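Local coordinates for ankyrin repeat domain protein (Legionella pneumophila subsp. pneumophila, PDB 6MCA) that is a Legionella effector (AnkH) that joins ankyrin repeats to a cysteine protease-like domain and interacts with host LARP7 of the 7SK snRNP complex, at residues H219-A224 against A254-L259; A267-R272 against A350-V355; H274-K279 against I294-R299; V358-Q363 against P373-S378. All blocks are in the same frame, centred on the assembly; numbering follows the deposited sequence.

Interaction 1. Residues H219-A224 against A254-L259; sequences HNIMDA and APMLIL
Where M256 passes I221, the flat group nearest the contact is the carboxamide of N220, and no strand atom packs on its faces or edges. N220 comes no closer to M256 than CB to CE, 4.7 Å, and its ND2 is taken up by OE1 of Q363. SD of M256 runs past I221 instead, 4.1 Å from CA and 4.2 Å from CG1. The real centre is apolar. The methyl CB of A224 is seated between two side chains of the strand: CG of M256 lies 3.8 Å from it, and CD1 of I258 lies 3.6 Å from it. This seat exists because M256 and I258 are two residues apart on an extended strand and send their side chains to the same face, whereas L257 between them points away. In M256, CG stands opposite the backbone N (chi1 -174°), which carries the chain out toward the helix, and the later bend at chi3 (-65°) turns its methyl end to Q363. Polar atoms are joined indirectly. A water donates to O of A224 at 2.9 Å and accepts from N of I258 at the same length, which satisfies an amide on the outer edge of the sheet, while L257 pairs inward with R272. The short segments pass at -50° with their axes 7.8 Å apart. Strand 256-263 is the outermost on its side of the five-stranded sheet. Helix 215-233 packs beside that border, helix 355-364 also packs on I221, through A359 and Q363, and M222 leans on helix 188-202.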
loop_
_atom_site.group_PDB
_atom_site.type_symbol
_atom_site.label_atom_id
_atom_site.label_comp_id
_atom_site.label_asym_id
_atom_site.label_seq_id
_atom_site.Cartn_x
_atom_site.Cartn_y
_atom_site.Cartn_z
ATOM N N HIS A 219 7.610 -14.910 -9.910
ATOM C CA HIS A 219 6.614 -14.551 -10.913
ATOM C C HIS A 219 5.228 -15.014 -10.487
ATOM O O HIS A 219 4.276 -14.221 -10.458
ATOM C CB HIS A 219 6.988 -15.155 -12.268
ATOM C CG HIS A 219 7.998 -14.353 -13.029
ATOM N ND1 HIS A 219 9.046 -14.932 -13.711
ATOM C CD2 HIS A 219 8.118 -13.018 -13.218
ATOM C CE1 HIS A 219 9.771 -13.988 -14.285
ATOM N NE2 HIS A 219 9.228 -12.817 -14.001
ATOM N N ASN A 220 5.110 -16.289 -10.106
ATOM C CA ASN A 220 3.821 -16.813 -9.667
ATOM C C ASN A 220 3.262 -15.979 -8.524
ATOM O O ASN A 220 2.088 -15.585 -8.544
ATOM C CB ASN A 220 3.965 -18.277 -9.252
ATOM C CG ASN A 220 4.321 -19.178 -10.416
ATOM O OD1 ASN A 220 3.933 -18.921 -11.555
ATOM N ND2 ASN A 220 5.064 -20.242 -10.135
ATOM N N ILE A 221 4.110 -15.662 -7.540
ATOM C CA ILE A 221 3.674 -14.831 -6.420
ATOM C C ILE A 221 3.087 -13.527 -6.939
ATOM O O ILE A 221 1.979 -13.126 -6.558
ATOM C CB ILE A 221 4.843 -14.582 -5.449
ATOM C CG1 ILE A 221 5.310 -15.902 -4.831
ATOM C CG2 ILE A 221 4.438 -13.599 -4.364
ATOM C CD1 ILE A 221 6.517 -15.763 -3.927
ATOM N N MET A 222 3.804 -12.874 -7.860
ATOM C CA MET A 222 3.300 -11.635 -8.441
ATOM C C MET A 222 1.921 -11.849 -9.045
ATOM O O MET A 222 0.987 -11.082 -8.775
ATOM C CB MET A 222 4.286 -11.106 -9.483
ATOM C CG MET A 222 5.597 -10.619 -8.884
ATOM S SD MET A 222 6.864 -10.247 -10.113
ATOM C CE MET A 222 6.060 -8.939 -11.037
ATOM N N ASP A 223 1.762 -12.926 -9.824
ATOM C CA ASP A 223 0.452 -13.267 -10.366
ATOM C C ASP A 223 -0.598 -13.272 -9.266
ATOM O O ASP A 223 -1.619 -12.578 -9.359
ATOM C CB ASP A 223 0.508 -14.631 -11.058
ATOM C CG ASP A 223 1.155 -14.567 -12.425
ATOM O OD1 ASP A 223 1.300 -15.633 -13.061
ATOM O OD2 ASP A 223 1.515 -13.456 -12.865
ATOM N N ALA A 224 -0.328 -14.015 -8.188
ATOM C CA ALA A 224 -1.278 -14.087 -7.086
ATOM C C ALA A 224 -1.594 -12.695 -6.559
ATOM O O ALA A 224 -2.768 -12.333 -6.395
ATOM C CB ALA A 224 -0.726 -14.983 -5.979
ATOM N N ALA A 254 -7.183 -20.798 -9.863
ATOM C CA ALA A 254 -5.794 -20.398 -9.988
ATOM C C ALA A 254 -4.916 -21.245 -9.067
ATOM O O ALA A 254 -5.369 -21.706 -8.015
ATOM C CB ALA A 254 -5.633 -18.918 -9.649
ATOM N N PRO A 255 -3.653 -21.470 -9.442
ATOM C CA PRO A 255 -2.791 -22.301 -8.585
ATOM C C PRO A 255 -2.501 -21.670 -7.235
ATOM O O PRO A 255 -2.461 -22.380 -6.223
ATOM C CB PRO A 255 -1.519 -22.467 -9.427
ATOM C CG PRO A 255 -1.508 -21.278 -10.328
ATOM C CD PRO A 255 -2.951 -21.012 -10.654
ATOM N N MET A 256 -2.300 -20.356 -7.186
ATOM C CA MET A 256 -2.003 -19.660 -5.943
ATOM C C MET A 256 -3.027 -18.558 -5.703
ATOM O O MET A 256 -3.541 -17.944 -6.641
ATOM C CB MET A 256 -0.586 -19.070 -5.957
ATOM C CG MET A 256 -0.156 -18.456 -4.631
ATOM S SD MET A 256 1.511 -17.776 -4.670
ATOM C CE MET A 256 2.464 -19.266 -4.937
ATOM N N LEU A 257 -3.309 -18.316 -4.426
ATOM C CA LEU A 257 -4.343 -17.389 -3.998
ATOM C C LEU A 257 -3.843 -16.655 -2.762
ATOM O O LEU A 257 -3.381 -17.292 -1.813
ATOM C CB LEU A 257 -5.642 -18.139 -3.684
ATOM C CG LEU A 257 -6.976 -17.470 -4.011
ATOM C CD1 LEU A 257 -8.094 -18.506 -4.003
ATOM C CD2 LEU A 257 -7.265 -16.337 -3.049
ATOM N N ILE A 258 -3.924 -15.329 -2.774
ATOM C CA ILE A 258 -3.517 -14.507 -1.638
ATOM C C ILE A 258 -4.757 -13.819 -1.088
ATOM O O ILE A 258 -5.423 -13.057 -1.801
ATOM C CB ILE A 258 -2.437 -13.487 -2.028
ATOM C CG1 ILE A 258 -1.164 -14.208 -2.471
ATOM C CG2 ILE A 258 -2.128 -12.557 -0.860
ATOM C CD1 ILE A 258 -0.042 -13.275 -2.868
ATOM N N LEU A 259 -5.068 -14.083 0.179
ATOM C CA LEU A 259 -6.269 -13.563 0.832
ATOM C C LEU A 259 -5.876 -12.718 2.034
ATOM O O LEU A 259 -5.555 -13.267 3.104
ATOM C CB LEU A 259 -7.186 -14.706 1.261
ATOM C CG LEU A 259 -7.856 -15.489 0.134
ATOM C CD1 LEU A 259 -8.522 -16.744 0.666
ATOM C CD2 LEU A 259 -8.868 -14.609 -0.568
HETATM O O HOH W 1 -4.794 -14.052 -5.217
#

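Interaction 2. Residues A267-R272 against A350-V355; sequences ALCFVR and ANVQAV
A267 and C269 of a strand meet N351 and V352 where a helix packs on an antiparallel sheet. This helix-on-sheet packing is compatible with the cysteine protease-like description of the protein, though not specific to it. The polar part is a single direct hydrogen bond, from ND2 of N351 to O of A267, at 2.8 Å and nearly straight (170° at the hydrogen). The acceptor lies in the plane of the N351 amide, but the donor is tilted 25° from the plane of the A267 carbonyl. At the other end of the same amide, OD1 accepts from the backbone N of R282. Gripped through both N and O, the group is fixed in rotation and its buried polar atoms are satisfied, tying the helix to the strand and to the residues after strand 276-280. The apolar part runs further along the strand. C269 and V271 both point toward segment 350-355 and meet V355, the first residue of helix 355-364: CB of C269 is 3.6 Å from CG2 of V355, and CG2 of V271 is 4.0 Å from CG1 of V355. V355 also rests on I258 and I280, so it spans three strands of the sheet. The thiol is placed by chi1 of -71°, which sets SG opposite the carbonyl carbon. There SG sits 3.6 Å from O of N351 and 3.8 Å from CG2 of V352.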
loop_
_atom_site.group_PDB
_atom_site.type_symbol
_atom_site.label_atom_id
_atom_site.label_comp_id
_atom_site.label_asym_id
_atom_site.label_seq_id
_atom_site.Cartn_x
_atom_site.Cartn_y
_atom_site.Cartn_z
ATOM N N ALA A 267 -4.184 -6.332 9.412
ATOM C CA ALA A 267 -4.278 -7.181 8.233
ATOM C C ALA A 267 -3.424 -8.421 8.452
ATOM O O ALA A 267 -2.203 -8.320 8.607
ATOM C CB ALA A 267 -3.832 -6.433 6.977
ATOM N N LEU A 268 -4.066 -9.583 8.488
ATOM C CA LEU A 268 -3.355 -10.851 8.475
ATOM C C LEU A 268 -3.522 -11.480 7.100
ATOM O O LEU A 268 -4.442 -11.144 6.351
ATOM C CB LEU A 268 -3.852 -11.793 9.579
ATOM C CG LEU A 268 -5.289 -12.314 9.568
ATOM C CD1 LEU A 268 -5.361 -13.611 10.355
ATOM C CD2 LEU A 268 -6.242 -11.291 10.154
ATOM N N CYS A 269 -2.602 -12.367 6.738
ATOM C CA CYS A 269 -2.552 -12.848 5.365
ATOM C C CYS A 269 -2.715 -14.358 5.312
ATOM O O CYS A 269 -2.238 -15.079 6.190
ATOM C CB CYS A 269 -1.246 -12.429 4.689
ATOM S SG CYS A 269 -1.160 -10.656 4.342
ATOM N N PHE A 270 -3.403 -14.834 4.281
ATOM C CA PHE A 270 -3.543 -16.256 4.031
ATOM C C PHE A 270 -3.083 -16.555 2.615
ATOM O O PHE A 270 -3.285 -15.749 1.703
ATOM C CB PHE A 270 -4.989 -16.717 4.233
ATOM C CG PHE A 270 -5.490 -16.539 5.637
ATOM C CD1 PHE A 270 -6.002 -15.322 6.057
ATOM C CD2 PHE A 270 -5.441 -17.587 6.541
ATOM C CE1 PHE A 270 -6.466 -15.158 7.347
ATOM C CE2 PHE A 270 -5.904 -17.429 7.833
ATOM C CZ PHE A 270 -6.416 -16.212 8.237
ATOM N N VAL A 271 -2.447 -17.706 2.440
ATOM C CA VAL A 271 -1.951 -18.131 1.137
ATOM C C VAL A 271 -2.466 -19.534 0.860
ATOM O O VAL A 271 -2.280 -20.441 1.675
ATOM C CB VAL A 271 -0.412 -18.098 1.060
ATOM C CG1 VAL A 271 0.051 -18.545 -0.316
ATOM C CG2 VAL A 271 0.110 -16.705 1.372
ATOM N N ARG A 272 -3.115 -19.709 -0.283
ATOM C CA ARG A 272 -3.548 -21.016 -0.755
ATOM C C ARG A 272 -2.695 -21.398 -1.955
ATOM O O ARG A 272 -2.558 -20.612 -2.896
ATOM C CB ARG A 272 -5.033 -20.998 -1.129
ATOM C CG ARG A 272 -5.631 -22.364 -1.449
ATOM C CD ARG A 272 -5.527 -22.703 -2.933
ATOM N NE ARG A 272 -6.071 -24.025 -3.221
ATOM C CZ ARG A 272 -7.270 -24.238 -3.750
ATOM N NH1 ARG A 272 -8.052 -23.212 -4.061
ATOM N NH2 ARG A 272 -7.687 -25.477 -3.972
ATOM N N ALA A 350 4.197 -5.889 7.747
ATOM C CA ALA A 350 5.068 -7.054 7.868
ATOM C C ALA A 350 4.339 -8.331 7.472
ATOM O O ALA A 350 4.932 -9.231 6.864
ATOM C CB ALA A 350 5.606 -7.161 9.294
ATOM N N ASN A 351 3.049 -8.426 7.805
ATOM C CA ASN A 351 2.270 -9.597 7.417
ATOM C C ASN A 351 2.184 -9.720 5.902
ATOM O O ASN A 351 2.294 -10.825 5.355
ATOM C CB ASN A 351 0.870 -9.529 8.029
ATOM C CG ASN A 351 0.865 -9.844 9.512
ATOM O OD1 ASN A 351 1.838 -10.373 10.049
ATOM N ND2 ASN A 351 -0.236 -9.522 10.182
ATOM N N VAL A 352 1.992 -8.599 5.205
ATOM C CA VAL A 352 1.944 -8.650 3.746
ATOM C C VAL A 352 3.319 -8.979 3.174
ATOM O O VAL A 352 3.435 -9.746 2.211
ATOM C CB VAL A 352 1.389 -7.332 3.175
ATOM C CG1 VAL A 352 1.348 -7.394 1.656
ATOM C CG2 VAL A 352 0.002 -7.058 3.732
ATOM N N GLN A 353 4.381 -8.412 3.757
ATOM C CA GLN A 353 5.730 -8.706 3.274
ATOM C C GLN A 353 6.053 -10.189 3.402
ATOM O O GLN A 353 6.660 -10.780 2.501
ATOM C CB GLN A 353 6.775 -7.882 4.032
ATOM C CG GLN A 353 6.574 -6.378 4.010
ATOM C CD GLN A 353 6.214 -5.848 2.639
ATOM O OE1 GLN A 353 6.999 -5.947 1.696
ATOM N NE2 GLN A 353 5.022 -5.277 2.524
ATOM N N ALA A 354 5.652 -10.808 4.515
ATOM C CA ALA A 354 5.978 -12.209 4.760
ATOM C C ALA A 354 5.313 -13.160 3.775
ATOM O O ALA A 354 5.666 -14.343 3.757
ATOM C CB ALA A 354 5.591 -12.596 6.188
ATOM N N VAL A 355 4.369 -12.681 2.960
ATOM C CA VAL A 355 3.712 -13.546 1.984
ATOM C C VAL A 355 4.717 -14.103 0.983
ATOM O O VAL A 355 4.579 -15.245 0.524
ATOM C CB VAL A 355 2.575 -12.775 1.282
ATOM C CG1 VAL A 355 2.105 -13.509 0.034
ATOM C CG2 VAL A 355 1.414 -12.555 2.238
#

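Interaction 3. Residues H274-K279 against I294-R299; sequences HQWWAK and IYRITR
W276-K279 and I294-I297 form an antiparallel strand pair in a five-stranded sheet whose strands follow in chain order; the connection between these two includes the short helix 286-289. W277 and Y295 are the hydrogen-bonded pair: N of W277 to O of Y295 is 2.9 Å, and N of Y295 to O of W277 is 2.8 Å. Beyond them N of I297 reaches O of Q275 at 2.7 Å, with an almost linear N-H (179°). Two non-hydrogen-bonded pairs, W276 with R296 and A278 with I294, flank this centre and share one face. CG of R296 stands opposite the backbone N (chi1 -179°), and a later bend at chi3 brings the guanidinium to W276, whose CH2 lies over its face, 3.7 Å from NH1, although ring and guanidinium planes are inclined by 46°. A water in the guanidinium plane accepts from NH2 of R296 and NE2 of Q275, extending the pairing at its partly exposed end. On the other face, CD1 of Y295 meets the edge of the W277 indole at CD1, 3.9 Å away. CG1 of I297 touches CB of W277 at 3.7 Å. K279 passes the Y295 hydroxyl with CE, its ammonium paired with E289. Regular alternation of the two pair types is typical of antiparallel strands.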
loop_
_atom_site.group_PDB
_atom_site.type_symbol
_atom_site.label_atom_id
_atom_site.label_comp_id
_atom_site.label_asym_id
_atom_site.label_seq_id
_atom_site.Cartn_x
_atom_site.Cartn_y
_atom_site.Cartn_z
ATOM N N HIS A 274 -2.523 -24.957 -4.142
ATOM C CA HIS A 274 -2.996 -26.325 -4.320
ATOM C C HIS A 274 -3.634 -26.833 -3.032
ATOM O O HIS A 274 -4.610 -26.249 -2.549
ATOM C CB HIS A 274 -1.854 -27.234 -4.775
ATOM C CG HIS A 274 -1.250 -26.832 -6.086
ATOM N ND1 HIS A 274 -1.982 -26.235 -7.090
ATOM C CD2 HIS A 274 0.015 -26.939 -6.556
ATOM C CE1 HIS A 274 -1.193 -25.992 -8.122
ATOM N NE2 HIS A 274 0.024 -26.410 -7.823
ATOM N N GLN A 275 -3.090 -27.904 -2.459
ATOM C CA GLN A 275 -3.649 -28.489 -1.247
ATOM C C GLN A 275 -3.081 -27.876 0.029
ATOM O O GLN A 275 -3.354 -28.389 1.119
ATOM C CB GLN A 275 -3.424 -30.005 -1.237
ATOM C CG GLN A 275 -2.004 -30.432 -0.890
ATOM C CD GLN A 275 -1.103 -30.523 -2.105
ATOM O OE1 GLN A 275 -1.262 -29.775 -3.069
ATOM N NE2 GLN A 275 -0.153 -31.450 -2.068
ATOM N N TRP A 276 -2.315 -26.794 -0.076
ATOM C CA TRP A 276 -1.657 -26.186 1.071
ATOM C C TRP A 276 -2.286 -24.839 1.401
ATOM O O TRP A 276 -2.677 -24.086 0.504
ATOM C CB TRP A 276 -0.160 -26.013 0.812
ATOM C CG TRP A 276 0.515 -27.289 0.438
ATOM C CD1 TRP A 276 0.982 -27.639 -0.796
ATOM C CD2 TRP A 276 0.788 -28.399 1.300
ATOM N NE1 TRP A 276 1.535 -28.896 -0.752
ATOM C CE2 TRP A 276 1.427 -29.385 0.523
ATOM C CE3 TRP A 276 0.554 -28.654 2.654
ATOM C CZ2 TRP A 276 1.838 -30.604 1.055
ATOM C CZ3 TRP A 276 0.963 -29.865 3.181
ATOM C CH2 TRP A 276 1.597 -30.825 2.383
ATOM N N TRP A 277 -2.364 -24.542 2.696
ATOM C CA TRP A 277 -2.934 -23.307 3.213
ATOM C C TRP A 277 -1.966 -22.738 4.238
ATOM O O TRP A 277 -1.284 -23.491 4.930
ATOM C CB TRP A 277 -4.312 -23.574 3.837
ATOM C CG TRP A 277 -4.987 -22.393 4.466
ATOM C CD1 TRP A 277 -4.832 -21.944 5.746
ATOM C CD2 TRP A 277 -5.954 -21.530 3.854
ATOM N NE1 TRP A 277 -5.633 -20.848 5.964
ATOM C CE2 TRP A 277 -6.331 -20.574 4.818
ATOM C CE3 TRP A 277 -6.530 -21.468 2.580
ATOM C CZ2 TRP A 277 -7.261 -19.569 4.549
ATOM C CZ3 TRP A 277 -7.452 -20.469 2.316
ATOM C CH2 TRP A 277 -7.807 -19.533 3.296
ATOM N N ALA A 278 -1.877 -21.417 4.319
ATOM C CA ALA A 278 -0.906 -20.797 5.209
ATOM C C ALA A 278 -1.508 -19.560 5.849
ATOM O O ALA A 278 -2.111 -18.733 5.159
ATOM C CB ALA A 278 0.377 -20.421 4.463
ATOM N N LYS A 279 -1.329 -19.442 7.161
ATOM C CA LYS A 279 -1.728 -18.266 7.918
ATOM C C LYS A 279 -0.483 -17.516 8.372
ATOM O O LYS A 279 0.453 -18.119 8.918
ATOM C CB LYS A 279 -2.593 -18.642 9.122
ATOM C CG LYS A 279 -3.031 -17.442 9.949
ATOM C CD LYS A 279 -4.127 -17.804 10.935
ATOM C CE LYS A 279 -3.634 -18.807 11.960
ATOM N NZ LYS A 279 -4.641 -19.038 13.033
ATOM N N ILE A 294 1.557 -23.532 8.280
ATOM C CA ILE A 294 1.201 -24.137 7.003
ATOM C C ILE A 294 0.475 -25.446 7.277
ATOM O O ILE A 294 1.002 -26.320 7.975
ATOM C CB ILE A 294 2.442 -24.377 6.123
ATOM C CG1 ILE A 294 3.239 -23.081 5.954
ATOM C CG2 ILE A 294 2.037 -24.947 4.769
ATOM C CD1 ILE A 294 4.616 -23.284 5.363
ATOM N N TYR A 295 -0.722 -25.579 6.713
ATOM C CA TYR A 295 -1.598 -26.724 6.881
ATOM C C TYR A 295 -1.867 -27.375 5.531
ATOM O O TYR A 295 -1.706 -26.757 4.474
ATOM C CB TYR A 295 -2.944 -26.320 7.507
ATOM C CG TYR A 295 -2.873 -25.306 8.627
ATOM C CD1 TYR A 295 -2.700 -23.952 8.359
ATOM C CD2 TYR A 295 -3.017 -25.697 9.951
ATOM C CE1 TYR A 295 -2.646 -23.023 9.380
ATOM C CE2 TYR A 295 -2.967 -24.775 10.977
ATOM C CZ TYR A 295 -2.781 -23.440 10.687
ATOM O OH TYR A 295 -2.731 -22.520 11.710
ATOM N N ARG A 296 -2.300 -28.632 5.582
ATOM C CA ARG A 296 -2.834 -29.314 4.413
ATOM C C ARG A 296 -4.353 -29.198 4.421
ATOM O O ARG A 296 -4.991 -29.414 5.458
ATOM C CB ARG A 296 -2.418 -30.785 4.392
ATOM C CG ARG A 296 -2.938 -31.545 3.178
ATOM C CD ARG A 296 -2.926 -33.051 3.400
ATOM N NE ARG A 296 -1.592 -33.551 3.719
ATOM C CZ ARG A 296 -0.654 -33.808 2.813
ATOM N NH1 ARG A 296 0.532 -34.262 3.195
ATOM N NH2 ARG A 296 -0.900 -33.608 1.525
ATOM N N ILE A 297 -4.926 -28.853 3.272
ATOM C CA ILE A 297 -6.374 -28.731 3.139
ATOM C C ILE A 297 -6.943 -30.127 2.903
ATOM O O ILE A 297 -6.805 -30.688 1.814
ATOM C CB ILE A 297 -6.758 -27.773 2.008
ATOM C CG1 ILE A 297 -6.190 -26.378 2.277
ATOM C CG2 ILE A 297 -8.268 -27.715 1.847
ATOM C CD1 ILE A 297 -6.215 -25.465 1.070
ATOM N N THR A 298 -7.576 -30.695 3.930
ATOM C CA THR A 298 -8.132 -32.039 3.842
ATOM C C THR A 298 -9.592 -32.058 3.409
ATOM O O THR A 298 -10.096 -33.123 3.037
ATOM C CB THR A 298 -7.992 -32.769 5.183
ATOM O OG1 THR A 298 -8.818 -32.137 6.170
ATOM C CG2 THR A 298 -6.541 -32.751 5.651
ATOM N N ARG A 299 -10.280 -30.915 3.442
ATOM C CA ARG A 299 -11.632 -30.779 2.905
ATOM C C ARG A 299 -11.625 -29.685 1.840
ATOM O O ARG A 299 -12.172 -28.595 2.052
ATOM C CB ARG A 299 -12.648 -30.466 4.004
ATOM C CG ARG A 299 -12.529 -31.342 5.245
ATOM C CD ARG A 299 -13.451 -30.858 6.360
ATOM N NE ARG A 299 -13.683 -31.890 7.369
ATOM C CZ ARG A 299 -14.540 -32.898 7.234
ATOM N NH1 ARG A 299 -15.262 -33.018 6.128
ATOM N NH2 ARG A 299 -14.680 -33.790 8.207
HETATM O O HOH W 2 0.660 -34.085 -0.465
#

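Interaction 4. Residues V358-Q363 against P373-S378; sequences VAYSMQ and PDVALS
S361 and A376 form the tight half of this helix-helix contact. OG of S361 stands 3.2 Å from CB of A376, a close oxygen-to-methyl approach, and these residues also have the nearest CA atoms, 6.0 Å apart. The small side chains permit the closeness: nothing longer than an alanine methyl and a serine hydroxyl lies between the backbones there. The hydroxyl is not left without a polar partner, since OG bonds to the backbone O of P357 one turn earlier on its own helix; with chi1 at -70° it sits beside the backbone N, opposite the carbonyl carbon, where it can reach both that carbonyl and the methyl of A376. Toward Y360 the fit is looser. CG of Y360 lies opposite the backbone N (chi1 -165°); CE1 of the ring is then 4.2 Å from CG1 of V375, and CD1 is 4.3 Å from CB of A376, both approaching the ring obliquely. An edge-to-face contact with Y217 probably helps set the ring's orientation. The solvent side is at P373, whose CA lies 4.0 Å from OG of S361: this proline is partly exposed and poorly ordered, a few residues after the unmodelled 366-370. The short segments run antiparallel at 151°, with axes 8.7 Å apart, and bury just 176 Å². Helix 355-364 is the middle layer here: M362 and V358 rest on strand 276-280 behind it, and Q363 turns to helix 215-233, while helix 373-399 lies on its outer side and reaches strand 331-337 through L377.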
loop_
_atom_site.group_PDB
_atom_site.type_symbol
_atom_site.label_atom_id
_atom_site.label_comp_id
_atom_site.label_asym_id
_atom_site.label_seq_id
_atom_site.Cartn_x
_atom_site.Cartn_y
_atom_site.Cartn_z
ATOM N N VAL A 358 6.751 -17.139 2.370
ATOM C CA VAL A 358 5.801 -18.212 2.652
ATOM C C VAL A 358 5.308 -18.843 1.355
ATOM O O VAL A 358 5.278 -20.073 1.217
ATOM C CB VAL A 358 4.634 -17.683 3.504
ATOM C CG1 VAL A 358 3.572 -18.756 3.675
ATOM C CG2 VAL A 358 5.144 -17.220 4.854
ATOM N N ALA A 359 4.910 -18.014 0.385
ATOM C CA ALA A 359 4.446 -18.544 -0.893
ATOM C C ALA A 359 5.568 -19.263 -1.632
ATOM O O ALA A 359 5.338 -20.296 -2.275
ATOM C CB ALA A 359 3.866 -17.420 -1.752
ATOM N N TYR A 360 6.794 -18.740 -1.540
ATOM C CA TYR A 360 7.938 -19.437 -2.121
ATOM C C TYR A 360 8.097 -20.830 -1.518
ATOM O O TYR A 360 8.199 -21.830 -2.243
ATOM C CB TYR A 360 9.209 -18.610 -1.918
ATOM C CG TYR A 360 10.369 -19.064 -2.773
ATOM C CD1 TYR A 360 11.133 -20.166 -2.410
ATOM C CD2 TYR A 360 10.698 -18.394 -3.944
ATOM C CE1 TYR A 360 12.188 -20.590 -3.188
ATOM C CE2 TYR A 360 11.754 -18.810 -4.728
ATOM C CZ TYR A 360 12.495 -19.909 -4.344
ATOM O OH TYR A 360 13.546 -20.333 -5.118
ATOM N N SER A 361 8.115 -20.912 -0.184
ATOM C CA SER A 361 8.256 -22.202 0.485
ATOM C C SER A 361 7.135 -23.154 0.092
ATOM O O SER A 361 7.374 -24.343 -0.143
ATOM C CB SER A 361 8.281 -22.010 2.001
ATOM O OG SER A 361 9.477 -21.381 2.418
ATOM N N MET A 362 5.901 -22.649 0.017
ATOM C CA MET A 362 4.781 -23.504 -0.360
ATOM C C MET A 362 4.941 -24.024 -1.781
ATOM O O MET A 362 4.556 -25.160 -2.082
ATOM C CB MET A 362 3.464 -22.745 -0.208
ATOM C CG MET A 362 3.103 -22.441 1.232
ATOM S SD MET A 362 1.705 -21.317 1.356
ATOM C CE MET A 362 0.374 -22.362 0.770
ATOM N N GLN A 363 5.508 -23.207 -2.672
ATOM C CA GLN A 363 5.820 -23.700 -4.008
ATOM C C GLN A 363 6.912 -24.760 -3.973
ATOM O O GLN A 363 6.922 -25.664 -4.817
ATOM C CB GLN A 363 6.243 -22.550 -4.917
ATOM C CG GLN A 363 5.110 -21.647 -5.339
ATOM C CD GLN A 363 5.581 -20.526 -6.237
ATOM O OE1 GLN A 363 5.551 -20.644 -7.462
ATOM N NE2 GLN A 363 6.029 -19.431 -5.631
ATOM N N PRO A 373 12.731 -23.700 4.541
ATOM C CA PRO A 373 12.574 -22.254 4.768
ATOM C C PRO A 373 13.862 -21.465 4.597
ATOM O O PRO A 373 13.810 -20.228 4.605
ATOM C CB PRO A 373 12.070 -22.171 6.217
ATOM C CG PRO A 373 11.694 -23.573 6.606
ATOM C CD PRO A 373 12.541 -24.483 5.773
ATOM N N ASP A 374 15.005 -22.137 4.439
ATOM C CA ASP A 374 16.292 -21.449 4.383
ATOM C C ASP A 374 16.357 -20.487 3.202
ATOM O O ASP A 374 16.594 -19.282 3.372
ATOM C CB ASP A 374 17.422 -22.477 4.299
ATOM C CG ASP A 374 17.981 -22.843 5.658
ATOM O OD1 ASP A 374 17.682 -22.129 6.639
ATOM O OD2 ASP A 374 18.719 -23.847 5.744
ATOM N N VAL A 375 16.163 -21.014 1.991
ATOM C CA VAL A 375 16.258 -20.193 0.789
ATOM C C VAL A 375 15.190 -19.108 0.798
ATOM O O VAL A 375 15.444 -17.965 0.404
ATOM C CB VAL A 375 16.163 -21.077 -0.470
ATOM C CG1 VAL A 375 16.094 -20.222 -1.726
ATOM C CG2 VAL A 375 17.346 -22.028 -0.537
ATOM N N ALA A 376 13.985 -19.444 1.264
ATOM C CA ALA A 376 12.900 -18.468 1.290
ATOM C C ALA A 376 13.235 -17.296 2.204
ATOM O O ALA A 376 13.052 -16.131 1.831
ATOM C CB ALA A 376 11.601 -19.142 1.728
ATOM N N LEU A 377 13.741 -17.583 3.406
ATOM C CA LEU A 377 14.063 -16.510 4.341
ATOM C C LEU A 377 15.253 -15.689 3.857
ATOM O O LEU A 377 15.270 -14.459 4.009
ATOM C CB LEU A 377 14.328 -17.089 5.730
ATOM C CG LEU A 377 13.099 -17.687 6.418
ATOM C CD1 LEU A 377 13.435 -18.174 7.819
ATOM C CD2 LEU A 377 11.965 -16.678 6.453
ATOM N N SER A 378 16.258 -16.346 3.269
ATOM C CA SER A 378 17.391 -15.605 2.724
ATOM C C SER A 378 16.947 -14.678 1.597
ATOM O O SER A 378 17.371 -13.516 1.530
ATOM C CB SER A 378 18.466 -16.576 2.235
ATOM O OG SER A 378 19.637 -15.884 1.840
#

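Interactions 1, 2 and 3 share one antiparallel sheet, and helix 355-364 of interaction 4 lies against it, so the four contacts form a single layered unit. Interaction 3 is the sheet itself, held by backbone bonds and burying 561 Å², with its arginine end partly exposed. Interactions 1 and 2 are helix-to-strand packing on neighbouring strands, at 243 and 273 Å²; the first is joined at its polar atoms by water, the second by a direct asparagine bond deep in the core. Interactions 2 and 3 are joined by V271 N to A278 O, 2.9 Å, and by the rings of F270 and W277. Interaction 4, the smallest, is helix-to-helix and loosens toward a disordered segment; M362 packs on A278, connecting it to interaction 3.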